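Local coordinates for putative uncharacterized protein (Desulfitobacterium hafniense, PDB 4JGI) that binds methylcobalamin in a Rossmann-like domain and probably serves as the corrinoid methyl carrier of an O-demethylase system, at residues A[37-42]-A[72-77]; A[68-73]-A[113-118]; A[90-95]-A[141-146]; A[98-103]-A[148-153]; A[175-180]-A[190-195]. All coordinates share one frame; numbering follows the deposited sequence.

Interaction 1 of 5, residues A[37-42]-A[72-77]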
# COMPACT_ATOMS: atom_id res chain seq x y z
N GLU A 37 7.83 9.05 15.60
CA GLU A 37 6.55 9.70 15.79
C GLU A 37 6.09 10.51 14.53
O GLU A 37 4.93 10.52 14.17
CB GLU A 37 6.52 10.61 17.04
CG GLU A 37 6.55 9.84 18.36
CD GLU A 37 6.70 10.68 19.62
OE1 GLU A 37 6.92 11.92 19.51
OE2 GLU A 37 6.61 10.09 20.74
N LEU A 38 7.07 11.18 13.90
CA LEU A 38 6.83 11.96 12.73
C LEU A 38 6.39 11.05 11.57
O LEU A 38 5.44 11.35 10.85
CB LEU A 38 8.03 12.80 12.34
CG LEU A 38 7.76 13.72 11.16
CD1 LEU A 38 6.63 14.69 11.40
CD2 LEU A 38 9.05 14.46 10.77
N ILE A 39 7.06 9.93 11.44
CA ILE A 39 6.66 8.92 10.43
C ILE A 39 5.23 8.49 10.61
O ILE A 39 4.43 8.49 9.64
CB ILE A 39 7.60 7.74 10.48
CG1 ILE A 39 8.97 8.18 9.94
CG2 ILE A 39 7.06 6.54 9.68
CD1 ILE A 39 10.07 7.21 10.30
N LYS A 40 4.84 8.19 11.86
CA LYS A 40 3.45 7.82 12.12
C LYS A 40 2.46 8.94 11.76
O LYS A 40 1.40 8.71 11.17
CB LYS A 40 3.26 7.42 13.59
CG LYS A 40 1.89 6.90 13.97
CD LYS A 40 1.71 5.36 14.12
CE LYS A 40 0.24 4.99 14.47
NZ LYS A 40 -0.14 3.63 15.05
N ALA A 41 2.83 10.18 12.05
CA ALA A 41 2.00 11.28 11.68
C ALA A 41 1.84 11.42 10.15
O ALA A 41 0.75 11.71 9.65
CB ALA A 41 2.53 12.57 12.27
N PHE A 42 2.96 11.27 9.42
CA PHE A 42 2.86 11.26 7.99
C PHE A 42 2.00 10.14 7.43
O PHE A 42 1.21 10.33 6.46
CB PHE A 42 4.26 11.29 7.37
CG PHE A 42 5.01 12.57 7.53
CD1 PHE A 42 4.39 13.81 7.64
CD2 PHE A 42 6.42 12.52 7.42
CE1 PHE A 42 5.14 15.03 7.69
CE2 PHE A 42 7.17 13.70 7.44
CZ PHE A 42 6.53 14.93 7.62
N ALA A 72 10.14 10.37 -0.20
CA ALA A 72 11.23 11.34 -0.01
C ALA A 72 11.45 11.68 1.44
O ALA A 72 12.57 11.72 1.93
CB ALA A 72 10.92 12.58 -0.81
N ALA A 73 10.37 11.85 2.18
CA ALA A 73 10.48 12.09 3.64
C ALA A 73 11.10 10.94 4.34
O ALA A 73 11.96 11.13 5.19
CB ALA A 73 9.07 12.35 4.23
N MET A 74 10.68 9.71 3.99
CA MET A 74 11.27 8.50 4.59
C MET A 74 12.74 8.35 4.34
O MET A 74 13.46 7.96 5.24
CB MET A 74 10.57 7.26 4.14
CG MET A 74 9.15 7.27 4.60
SD MET A 74 8.97 7.28 6.41
CE MET A 74 9.97 5.92 6.66
N ASP A 75 13.18 8.75 3.14
CA ASP A 75 14.59 8.63 2.77
C ASP A 75 15.40 9.59 3.64
O ASP A 75 16.54 9.28 4.00
CB ASP A 75 14.82 9.02 1.28
CG ASP A 75 14.24 8.03 0.29
OD1 ASP A 75 14.05 6.86 0.63
OD2 ASP A 75 14.04 8.47 -0.90
N LYS A 76 14.84 10.75 3.96
CA LYS A 76 15.55 11.69 4.80
C LYS A 76 15.61 11.29 6.23
O LYS A 76 16.62 11.58 6.89
CB LYS A 76 14.94 13.04 4.74
CG LYS A 76 15.26 13.72 3.48
CD LYS A 76 14.66 15.11 3.43
CE LYS A 76 14.65 15.66 2.00
NZ LYS A 76 13.71 14.87 1.09
N LEU A 77 14.56 10.64 6.71
CA LEU A 77 14.45 10.28 8.10
C LEU A 77 15.17 9.02 8.45
O LEU A 77 15.40 8.77 9.61
CB LEU A 77 12.98 10.18 8.51
CG LEU A 77 12.23 11.54 8.58
CD1 LEU A 77 10.72 11.31 8.59
CD2 LEU A 77 12.58 12.34 9.81

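Interaction 2 of 5, residues A[68-73]-A[113-118]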
# COMPACT_ATOMS: atom_id res chain seq x y z
N GLU A 68 5.33 9.56 -3.75
CA GLU A 68 6.65 10.08 -3.96
C GLU A 68 7.08 11.02 -2.85
O GLU A 68 8.22 10.98 -2.40
CB GLU A 68 6.77 10.79 -5.29
CG GLU A 68 6.43 9.88 -6.48
CD GLU A 68 7.17 8.57 -6.65
OE1 GLU A 68 8.26 8.41 -6.14
OE2 GLU A 68 6.60 7.66 -7.27
N ILE A 69 6.13 11.80 -2.36
CA ILE A 69 6.41 12.74 -1.25
C ILE A 69 6.68 11.99 0.06
O ILE A 69 7.66 12.22 0.81
CB ILE A 69 5.26 13.75 -1.07
CG1 ILE A 69 5.28 14.76 -2.25
CG2 ILE A 69 5.27 14.48 0.27
CD1 ILE A 69 4.05 15.61 -2.32
N LEU A 70 5.90 10.95 0.33
CA LEU A 70 6.18 10.13 1.55
C LEU A 70 7.54 9.47 1.42
O LEU A 70 8.31 9.39 2.37
CB LEU A 70 5.08 9.13 1.82
CG LEU A 70 5.23 8.32 3.10
CD1 LEU A 70 5.24 9.26 4.31
CD2 LEU A 70 4.06 7.32 3.20
N GLN A 71 7.82 8.86 0.26
CA GLN A 71 9.10 8.19 0.12
C GLN A 71 10.25 9.14 0.33
O GLN A 71 11.24 8.76 0.90
CB GLN A 71 9.18 7.50 -1.25
CG GLN A 71 10.42 6.65 -1.39
CD GLN A 71 10.44 5.47 -0.42
OE1 GLN A 71 9.72 4.55 -0.60
NE2 GLN A 71 11.30 5.53 0.57
N ALA A 72 10.14 10.37 -0.20
CA ALA A 72 11.23 11.34 -0.01
C ALA A 72 11.45 11.68 1.44
O ALA A 72 12.57 11.72 1.93
CB ALA A 72 10.92 12.58 -0.81
N ALA A 73 10.37 11.85 2.18
CA ALA A 73 10.48 12.09 3.64
C ALA A 73 11.10 10.94 4.34
O ALA A 73 11.96 11.13 5.19
CB ALA A 73 9.07 12.35 4.23
N ALA A 113 3.11 1.70 -0.54
CA ALA A 113 3.42 0.62 0.40
C ALA A 113 4.90 0.58 0.76
O ALA A 113 5.28 0.43 1.92
CB ALA A 113 2.99 -0.71 -0.21
N GLU A 114 5.76 0.77 -0.26
CA GLU A 114 7.20 0.88 -0.08
C GLU A 114 7.55 2.07 0.85
O GLU A 114 8.34 1.92 1.74
CB GLU A 114 7.96 0.89 -1.44
CG GLU A 114 7.94 -0.48 -2.08
CD GLU A 114 8.74 -0.56 -3.43
OE1 GLU A 114 8.79 0.48 -4.16
OE2 GLU A 114 9.28 -1.67 -3.77
N ALA A 115 6.91 3.19 0.63
CA ALA A 115 7.12 4.37 1.44
C ALA A 115 6.61 4.21 2.86
O ALA A 115 7.00 4.97 3.73
CB ALA A 115 6.45 5.57 0.80
N SER A 116 5.72 3.24 3.10
CA SER A 116 5.13 2.98 4.37
C SER A 116 5.80 1.84 5.08
O SER A 116 5.27 1.41 6.10
CB SER A 116 3.70 2.58 4.17
OG SER A 116 2.95 3.67 3.64
N GLY A 117 6.97 1.43 4.60
CA GLY A 117 7.82 0.46 5.25
C GLY A 117 7.56 -0.98 4.95
O GLY A 117 8.10 -1.86 5.64
N PHE A 118 6.79 -1.27 3.88
CA PHE A 118 6.61 -2.66 3.53
C PHE A 118 7.71 -3.11 2.57
O PHE A 118 8.15 -2.31 1.71
CB PHE A 118 5.27 -2.92 2.85
CG PHE A 118 4.05 -2.77 3.73
CD1 PHE A 118 3.45 -1.54 3.90
CD2 PHE A 118 3.56 -3.85 4.45
CE1 PHE A 118 2.37 -1.38 4.72
CE2 PHE A 118 2.45 -3.66 5.31
CZ PHE A 118 1.89 -2.42 5.46
O HOH W 1 10.53 3.46 2.92

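Interaction 3 of 5, residues A[90-95]-A[141-146]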
# COMPACT_ATOMS: atom_id res chain seq x y z
N ALA A 90 7.10 -5.82 7.18
CA ALA A 90 6.09 -6.76 6.70
C ALA A 90 6.21 -6.88 5.18
O ALA A 90 6.68 -5.96 4.52
CB ALA A 90 4.73 -6.33 7.07
N LYS A 91 5.86 -8.03 4.67
CA LYS A 91 6.09 -8.36 3.28
C LYS A 91 4.77 -8.46 2.55
O LYS A 91 3.82 -9.00 3.06
CB LYS A 91 6.83 -9.66 3.16
CG LYS A 91 8.24 -9.73 3.69
CD LYS A 91 8.75 -11.19 3.60
CE LYS A 91 9.79 -11.46 4.66
NZ LYS A 91 11.00 -10.66 4.41
N ILE A 92 4.74 -7.91 1.34
CA ILE A 92 3.62 -7.99 0.44
C ILE A 92 4.04 -8.57 -0.89
O ILE A 92 5.06 -8.14 -1.45
CB ILE A 92 3.02 -6.62 0.10
CG1 ILE A 92 2.60 -5.90 1.36
CG2 ILE A 92 1.82 -6.80 -0.81
CD1 ILE A 92 2.03 -4.51 1.17
N VAL A 93 3.35 -9.63 -1.37
CA VAL A 93 3.55 -10.12 -2.71
C VAL A 93 2.43 -9.49 -3.53
O VAL A 93 1.24 -9.63 -3.18
CB VAL A 93 3.51 -11.67 -2.78
CG1 VAL A 93 3.41 -12.14 -4.21
CG2 VAL A 93 4.72 -12.28 -2.10
N LEU A 94 2.80 -8.79 -4.58
CA LEU A 94 1.90 -7.91 -5.35
C LEU A 94 1.91 -8.28 -6.81
O LEU A 94 2.97 -8.46 -7.36
CB LEU A 94 2.36 -6.46 -5.15
CG LEU A 94 1.59 -5.33 -5.85
CD1 LEU A 94 0.13 -5.31 -5.35
CD2 LEU A 94 2.25 -3.97 -5.59
N ALA A 95 0.75 -8.38 -7.46
CA ALA A 95 0.68 -8.71 -8.88
C ALA A 95 -0.55 -8.22 -9.51
O ALA A 95 -1.62 -8.17 -8.87
CB ALA A 95 0.64 -10.25 -8.99
N PRO A 141 4.87 -14.12 2.73
CA PRO A 141 4.44 -12.78 3.05
C PRO A 141 3.30 -12.74 4.02
O PRO A 141 2.50 -13.67 4.11
CB PRO A 141 3.91 -12.28 1.72
CG PRO A 141 3.35 -13.53 1.07
CD PRO A 141 4.36 -14.59 1.41
N GLU A 142 3.16 -11.60 4.67
CA GLU A 142 1.95 -11.32 5.46
C GLU A 142 0.70 -11.06 4.63
O GLU A 142 -0.44 -11.31 5.04
CB GLU A 142 2.20 -10.09 6.31
CG GLU A 142 3.12 -10.23 7.54
CD GLU A 142 4.62 -10.54 7.36
OE1 GLU A 142 5.27 -10.24 6.36
OE2 GLU A 142 5.18 -11.14 8.31
N ILE A 143 0.91 -10.45 3.46
CA ILE A 143 -0.15 -9.93 2.57
C ILE A 143 0.12 -10.32 1.11
O ILE A 143 1.29 -10.26 0.65
CB ILE A 143 -0.25 -8.40 2.66
CG1 ILE A 143 -0.50 -7.97 4.11
CG2 ILE A 143 -1.35 -7.87 1.72
CD1 ILE A 143 -0.32 -6.49 4.43
N VAL A 144 -0.94 -10.73 0.44
CA VAL A 144 -0.95 -10.87 -1.00
C VAL A 144 -1.90 -9.83 -1.57
O VAL A 144 -3.04 -9.75 -1.14
CB VAL A 144 -1.38 -12.25 -1.45
CG1 VAL A 144 -1.42 -12.35 -2.99
CG2 VAL A 144 -0.40 -13.27 -0.93
N GLY A 145 -1.39 -8.98 -2.48
CA GLY A 145 -2.21 -7.94 -3.11
C GLY A 145 -2.33 -8.24 -4.60
O GLY A 145 -1.31 -8.49 -5.28
N LEU A 146 -3.56 -8.25 -5.06
CA LEU A 146 -3.92 -8.64 -6.39
C LEU A 146 -4.68 -7.49 -7.08
O LEU A 146 -5.65 -6.95 -6.52
CB LEU A 146 -4.81 -9.86 -6.45
CG LEU A 146 -4.26 -11.10 -5.73
CD1 LEU A 146 -5.29 -12.22 -5.68
CD2 LEU A 146 -2.97 -11.57 -6.26

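Interaction 4 of 5, residues A[98-103]-A[148-153]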
# COMPACT_ATOMS: atom_id res chain seq x y z
N GLU A 98 -3.28 -12.79 -14.01
CA GLU A 98 -3.36 -13.35 -15.29
C GLU A 98 -4.66 -12.83 -15.99
O GLU A 98 -5.79 -12.84 -15.49
CB GLU A 98 -3.32 -14.90 -15.21
CG GLU A 98 -3.37 -15.58 -16.61
CD GLU A 98 -2.91 -17.01 -16.63
OE1 GLU A 98 -1.76 -17.28 -16.49
OE2 GLU A 98 -3.78 -17.89 -16.80
N GLY A 99 -4.43 -12.37 -17.21
CA GLY A 99 -5.51 -11.88 -18.06
C GLY A 99 -5.49 -10.39 -18.13
O GLY A 99 -6.20 -9.84 -18.98
N ASP A 100 -4.68 -9.75 -17.27
CA ASP A 100 -4.67 -8.31 -17.14
C ASP A 100 -3.33 -7.65 -17.35
O ASP A 100 -2.30 -8.07 -16.87
CB ASP A 100 -5.28 -7.93 -15.80
CG ASP A 100 -6.15 -6.71 -15.87
OD1 ASP A 100 -5.54 -5.61 -16.05
OD2 ASP A 100 -7.41 -6.79 -15.78
N LEU A 101 -3.36 -6.50 -18.07
CA LEU A 101 -2.13 -5.73 -18.32
C LEU A 101 -2.14 -4.35 -17.64
O LEU A 101 -1.18 -3.52 -17.86
CB LEU A 101 -1.93 -5.50 -19.82
CG LEU A 101 -1.87 -6.81 -20.60
CD1 LEU A 101 -1.71 -6.48 -22.06
CD2 LEU A 101 -0.72 -7.69 -20.21
N HIS A 102 -3.13 -4.07 -16.85
CA HIS A 102 -3.23 -2.76 -16.20
C HIS A 102 -2.38 -2.69 -14.97
O HIS A 102 -2.61 -3.56 -14.10
CB HIS A 102 -4.70 -2.42 -15.91
CG HIS A 102 -5.57 -2.31 -17.13
ND1 HIS A 102 -6.22 -3.40 -17.66
CD2 HIS A 102 -6.07 -1.24 -17.81
CE1 HIS A 102 -6.96 -3.03 -18.69
NE2 HIS A 102 -6.86 -1.73 -18.81
N ASP A 103 -1.39 -1.80 -14.87
CA ASP A 103 -0.53 -1.65 -13.72
C ASP A 103 -0.34 -0.25 -13.20
O ASP A 103 0.31 -0.07 -12.18
CB ASP A 103 0.83 -2.27 -13.94
CG ASP A 103 1.68 -1.57 -14.90
OD1 ASP A 103 1.23 -0.52 -15.47
OD2 ASP A 103 2.87 -2.05 -15.14
N GLY A 148 -6.59 -6.16 -10.77
CA GLY A 148 -7.19 -6.52 -12.02
C GLY A 148 -8.40 -5.71 -12.32
O GLY A 148 -9.04 -5.14 -11.42
N VAL A 149 -8.79 -5.76 -13.61
CA VAL A 149 -10.01 -5.10 -14.05
C VAL A 149 -10.89 -5.98 -14.94
O VAL A 149 -12.12 -6.05 -14.73
CB VAL A 149 -9.77 -3.72 -14.73
CG1 VAL A 149 -8.64 -3.85 -15.69
CG2 VAL A 149 -11.03 -3.27 -15.50
N LEU A 150 -10.32 -6.65 -15.89
CA LEU A 150 -11.15 -7.47 -16.79
C LEU A 150 -11.83 -8.60 -16.00
O LEU A 150 -11.32 -9.08 -14.99
CB LEU A 150 -10.28 -8.10 -17.83
CG LEU A 150 -9.49 -7.14 -18.76
CD1 LEU A 150 -8.90 -7.89 -19.94
CD2 LEU A 150 -10.33 -5.97 -19.18
N THR A 151 -12.94 -9.08 -16.51
CA THR A 151 -13.69 -10.14 -15.81
C THR A 151 -12.85 -11.39 -15.71
O THR A 151 -12.85 -12.03 -14.67
CB THR A 151 -15.09 -10.37 -16.45
OG1 THR A 151 -15.84 -9.16 -16.40
CG2 THR A 151 -15.86 -11.42 -15.69
N LEU A 152 -12.08 -11.71 -16.73
CA LEU A 152 -11.14 -12.84 -16.68
C LEU A 152 -10.12 -12.73 -15.55
O LEU A 152 -9.69 -13.73 -14.91
CB LEU A 152 -10.38 -12.95 -18.00
CG LEU A 152 -9.62 -14.20 -18.38
CD1 LEU A 152 -10.65 -15.25 -18.78
CD2 LEU A 152 -8.62 -13.97 -19.55
N ALA A 153 -9.66 -11.49 -15.33
CA ALA A 153 -8.72 -11.21 -14.23
C ALA A 153 -9.40 -11.43 -12.91
O ALA A 153 -8.77 -11.90 -11.95
CB ALA A 153 -8.19 -9.71 -14.35

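Interaction 5 of 5, residues A[175-180]-A[190-195]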
# COMPACT_ATOMS: atom_id res chain seq x y z
N VAL A 175 -5.34 -11.35 2.11
CA VAL A 175 -5.48 -11.06 0.67
C VAL A 175 -6.24 -9.76 0.50
O VAL A 175 -7.35 -9.62 0.98
CB VAL A 175 -6.20 -12.14 -0.10
CG1 VAL A 175 -6.30 -11.79 -1.56
CG2 VAL A 175 -5.41 -13.47 0.06
N ILE A 176 -5.62 -8.79 -0.19
CA ILE A 176 -6.28 -7.52 -0.53
C ILE A 176 -6.34 -7.44 -2.07
O ILE A 176 -5.36 -7.74 -2.74
CB ILE A 176 -5.61 -6.31 0.13
CG1 ILE A 176 -6.43 -5.05 -0.14
CG2 ILE A 176 -4.18 -6.11 -0.33
CD1 ILE A 176 -5.97 -3.87 0.68
N ILE A 177 -7.49 -7.00 -2.58
CA ILE A 177 -7.66 -6.82 -4.01
C ILE A 177 -7.92 -5.33 -4.29
O ILE A 177 -8.46 -4.58 -3.48
CB ILE A 177 -8.77 -7.71 -4.61
CG1 ILE A 177 -10.15 -7.30 -4.02
CG2 ILE A 177 -8.38 -9.17 -4.32
CD1 ILE A 177 -11.28 -8.02 -4.67
N GLY A 178 -7.52 -4.97 -5.51
CA GLY A 178 -7.77 -3.63 -6.03
C GLY A 178 -7.88 -3.67 -7.52
O GLY A 178 -7.64 -4.66 -8.19
N GLY A 179 -8.32 -2.54 -8.06
CA GLY A 179 -8.51 -2.40 -9.52
C GLY A 179 -9.81 -1.67 -9.81
O GLY A 179 -10.68 -1.47 -8.95
N VAL A 180 -9.95 -1.24 -11.06
CA VAL A 180 -11.11 -0.44 -11.45
C VAL A 180 -12.50 -0.87 -10.93
O VAL A 180 -13.19 -0.09 -10.35
CB VAL A 180 -11.13 -0.21 -12.97
CG1 VAL A 180 -12.46 0.38 -13.38
CG2 VAL A 180 -9.97 0.72 -13.37
N VAL A 190 -14.29 -13.44 -4.82
CA VAL A 190 -12.91 -13.82 -4.83
C VAL A 190 -12.49 -14.59 -3.60
O VAL A 190 -11.59 -15.45 -3.68
CB VAL A 190 -12.00 -12.56 -5.07
CG1 VAL A 190 -10.54 -12.83 -4.76
CG2 VAL A 190 -12.20 -12.07 -6.47
N GLY A 191 -13.06 -14.25 -2.45
CA GLY A 191 -12.59 -14.84 -1.24
C GLY A 191 -11.50 -14.07 -0.55
O GLY A 191 -10.78 -14.57 0.29
N ALA A 192 -11.37 -12.77 -0.91
CA ALA A 192 -10.38 -11.91 -0.26
C ALA A 192 -10.73 -11.45 1.11
O ALA A 192 -11.93 -11.49 1.49
CB ALA A 192 -10.07 -10.71 -1.19
N ASP A 193 -9.79 -10.91 1.85
CA ASP A 193 -10.05 -10.34 3.14
C ASP A 193 -10.57 -8.91 3.06
O ASP A 193 -11.41 -8.52 3.87
CB ASP A 193 -8.80 -10.40 4.03
CG ASP A 193 -8.43 -11.83 4.32
OD1 ASP A 193 -9.19 -12.46 5.06
OD2 ASP A 193 -7.42 -12.31 3.84
N ASP A 194 -10.10 -8.14 2.07
CA ASP A 194 -10.63 -6.79 1.90
C ASP A 194 -10.31 -6.32 0.48
O ASP A 194 -9.60 -7.00 -0.28
CB ASP A 194 -10.04 -5.81 2.89
CG ASP A 194 -11.09 -4.71 3.37
OD1 ASP A 194 -12.12 -4.42 2.66
OD2 ASP A 194 -10.81 -4.17 4.46
N PHE A 195 -10.90 -5.19 0.10
CA PHE A 195 -10.70 -4.56 -1.17
C PHE A 195 -10.44 -3.06 -0.89
O PHE A 195 -10.78 -2.56 0.13
CB PHE A 195 -11.89 -4.66 -2.09
CG PHE A 195 -13.05 -3.87 -1.58
CD1 PHE A 195 -13.86 -4.43 -0.62
CD2 PHE A 195 -13.32 -2.58 -2.05
CE1 PHE A 195 -14.93 -3.75 -0.09
CE2 PHE A 195 -14.37 -1.88 -1.49
CZ PHE A 195 -15.19 -2.49 -0.52

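Interaction 1 of 5, residues A[37-42]-A[72-77]
The ring of Phe42 reaches across from helix 32-54 to Ala73 and Leu77 on helix 60-77. Ala73 CB lies 4.0 Å from Phe42 CE2 and also near CD2, and it comes to that side of the ring obliquely, as does Leu77 CD1. One face of the ring is covered from within its own helix: Leu38 CD1 sits 3.8 Å above the ring plane, offset toward the rim. With CG anti to the backbone N (chi1 -175°) the Leu38 branch lies between ring and partner helix, and chi2 turns CD1 over the ring and CD2 to Leu77 CD1, 4.2 Å away, the two leucines crossing at about a right angle. Leu77 CD1 is therefore shared by three residues, since it also lies 3.8 Å from Ile39 CG1, where the two side chains run past each other in opposite senses. At the outer border Met74 folds back, bent at chi2 and chi3, and sets its SD 3.6 Å from Ile39 CG1; the two side chains cross at about a right angle, and CE reaches Ile39 CD1. No hydrogen bond joins the segments, and the contact is entirely apolar. Helices 4-12 and 16-29 complete the surroundings, Met11 and Val23 packing on Phe42 and Val26 on Leu38. The short segment axes approach to 11.1 Å at 175°, a wide separation that the leucine, isoleucine and phenylalanine side chains fill. Such nearly antiparallel packing of neighbouring helices is that of the helical bundle forming the N-terminal module of cobalamin-binding proteins of the methionine synthase type.

Interaction 2 of 5, residues A[68-73]-A[113-118]
Ala115 is gripped between Leu70 and Gln71, two consecutive residues of helix 60-77. Its CB points at that helix and lies 3.8 Å from Leu70 CG and 3.6 Å from the backbone N of Gln71, so the methyl sits close against the helix backbone; the CA atoms of Gln71 and Ala115 are just 4.5 Å apart. Leu70 extends along one flank, with CD2 near both Ala115 O and Ser116 OG. On the other flank Gln71 starts with CG opposite the backbone N (chi1 -173°) and then bends at chi2, which lays its amide beside Ala115: OE1 is 3.3 Å from Ala115 CA. The neighbouring Ala115 N is near OE1 too, but the angle is too poor for a hydrogen bond. The polar link is instead made by a water, which accepts from Gln71 NE2 at 3.2 Å and donates to Glu114 O at 2.9 Å. Asp75, one turn on, accepts a hydrogen bond from the same NE2 and so fixes the rotation of the amide. Behind Leu70 stand Phe42 and Met46 of helix 32-54; an alanine in place of Leu70 would probably leave a gap between these residues and Ala115, and remove the methyl that packs beside Ser116. Ser116 OG itself is hydrogen-bonded to Met112 O. The chain turns away from the contact at Gly117, whose positive phi makes it the C-prime residue of a Schellman motif, with Phe118 N bonded to Ala113 O at 3.0 Å. The contact thus joins the helical module to the C-terminal end of a helix in the Rossmann-like cobalamin domain.

Interaction 3 of 5, residues A[90-95]-A[141-146]
Parallel strand pairing joins Lys91-Ala95 to Ile143-Leu146 in the middle of the five-stranded Rossmann-like sheet, strand 91-96 lying between 119-122 and 143-147. The axes of the short strands are 4.7 Å apart and 20° from parallel, and four bridges run in register from Ile92 with Ile143 to Ala95 with Leu146. The ladder starts where Ile143 N donates to Lys91 O and continues through Val93 and Gly145: Val93 N donates to Ile143 O, Val93 O receives Gly145 N at 2.8 Å, and Gly145 O receives Ala95 N at 3.0 Å. CA-H...O contacts such as Leu94 CA to Gly145 O fill the intervals.

On one face Ile92 and Ile143 lie side by side and point the same way, with Ile92 CG1 4.0 Å from Ile143 CB; Phe118 and helix 199-209 pack against this face. Leu94 follows on the same face, its CD1 3.5 Å from Gly145 O. A side chain on Gly145 would crowd that methyl, and both residues touch the bound methylcobalamin, as does Leu146, whose side chain points to the other face. On that face Val93, with CG2 beside its backbone N and opposite the carbonyl carbon, places that methyl 3.7 Å from Pro141 CG, beneath helix 129-139.

Where the strands begin, the acceptor for Lys91 N is a side chain, that of Glu142. It bends at chi2 (67°) and turns the carboxylate back across the gap, while the ammonium of Lys91 leads elsewhere, to a salt bridge with Glu119. Lys91 N donates to Glu142 OE1 at 2.8 Å, reaching the oxygen on its anti side, 29° out of the carboxylate plane.

Interaction 4 of 5, residues A[98-103]-A[148-153]
One carboxylate, that of Asp100, takes four N-H donors, two on each oxygen, and so ties the cobalt-ligating histidine to the loop ahead of helix 151-166. This is the D-x-H-x-x-G motif of the Rossmann-like B12-binding fold, in which His102 NE2 is the axial ligand of the methylcobalamin cobalt. Asp100 OD1 accepts from His102 ND1 at 2.8 Å, the oxygen lying 5° from the imidazole plane, and from His102 N, which closes an Asx turn. Across the contact OD2 receives Leu150 N at 2.9 Å nearly along its C-O axis, whereas Val149 N, at 2.8 Å, comes from above the carboxylate plane. These bonds set the orientation of the buried carboxylate and, through ND1, that of the imidazole. An asparagine here would probably leave one oxygen's pair of N-H donors unmatched, since its amide nitrogen cannot accept them, and so unsettle the imidazole or the 148-153 loop. Farther along, Leu150 CD1 meets Gly99 O at 3.5 Å; a CB on Gly99 would be crowded by Leu152 CD2 and, at this positive phi, jammed against the Glu98 carbonyl. Over one face of the imidazole sits Val149, whose chi1 of 45° wedges CG1 between backbone N and carbonyl carbon and brings it 3.2 Å from His102 ND1.

Interaction 5 of 5, residues A[175-180]-A[190-195]
Ile177 packs tightly between Ala192 and Phe195, in contrast to the polar margin where Asp193 meets Val175. Its two branches divide the work: CG2 is directed at Ala192 CB, 3.9 Å away, with Val190 CG1 to one side of it at 4.3 Å, while CG1 stands between the backbone N and the carbonyl carbon (chi1 65°) and touches Phe195 CB at 3.7 Å. Met157 of helix 151-166 and Val186 close over this apolar side. Ala192 CB also reaches Val175 CG1, so one small methyl serves two strand residues.

The backbone beneath is a short parallel ladder, Ile176 with Asp194 and Ile177 with Phe195, the last pair of strands in a beta-alpha-beta unit whose helix 184-190 ends in a Schellman motif at Gly191. Ile177 N donates to Asp194 O at 3.1 Å, and Phe195 CA makes a CA-H...O contact with Ile177 O. On the opposite face Ile176 lies close to the cobalamin, and past the strand end Gly179 N gives the cofactor a weak hydrogen bond.

Toward the start of strand 174-178 the contact becomes more polar and, at the partly exposed Ala192 and Asp193, more open to solvent. Asp194 N reaches Val175 O only weakly, at 3.3 Å, and Asp193 N binds the same oxygen at 2.9 Å, in the carbonyl plane. The carboxylate of Asp193 turns back so that OD2 offers its anti lone pair to Val175 N at 2.9 Å, and Arg170 forms a salt bridge with that oxygen.

Overall arrangement
Interactions 1 and 2 share helix 60-77 and touch directly, Met74 CG lying 3.3 Å from Ala115 O, but interaction 1 is apolar packing inside the helical module, whereas interaction 2 adds a water bridge where that module meets the Rossmann-like domain. Phe118 of interaction 2 then packs on Ile92 of interaction 3, the buried centre of the sheet. Interactions 3 and 5 belong to neighbouring strands of it, linked by probable hydrogen bonds such as Leu146 O to Gly178 N; interaction 5, at the edge strand, is less buried. Interaction 4, about 17 Å from interaction 3 between centres, exchanges strand pairing for carboxylate-to-backbone bonds in loops at the cobalt, buried at the carboxylate and exposed at the rim.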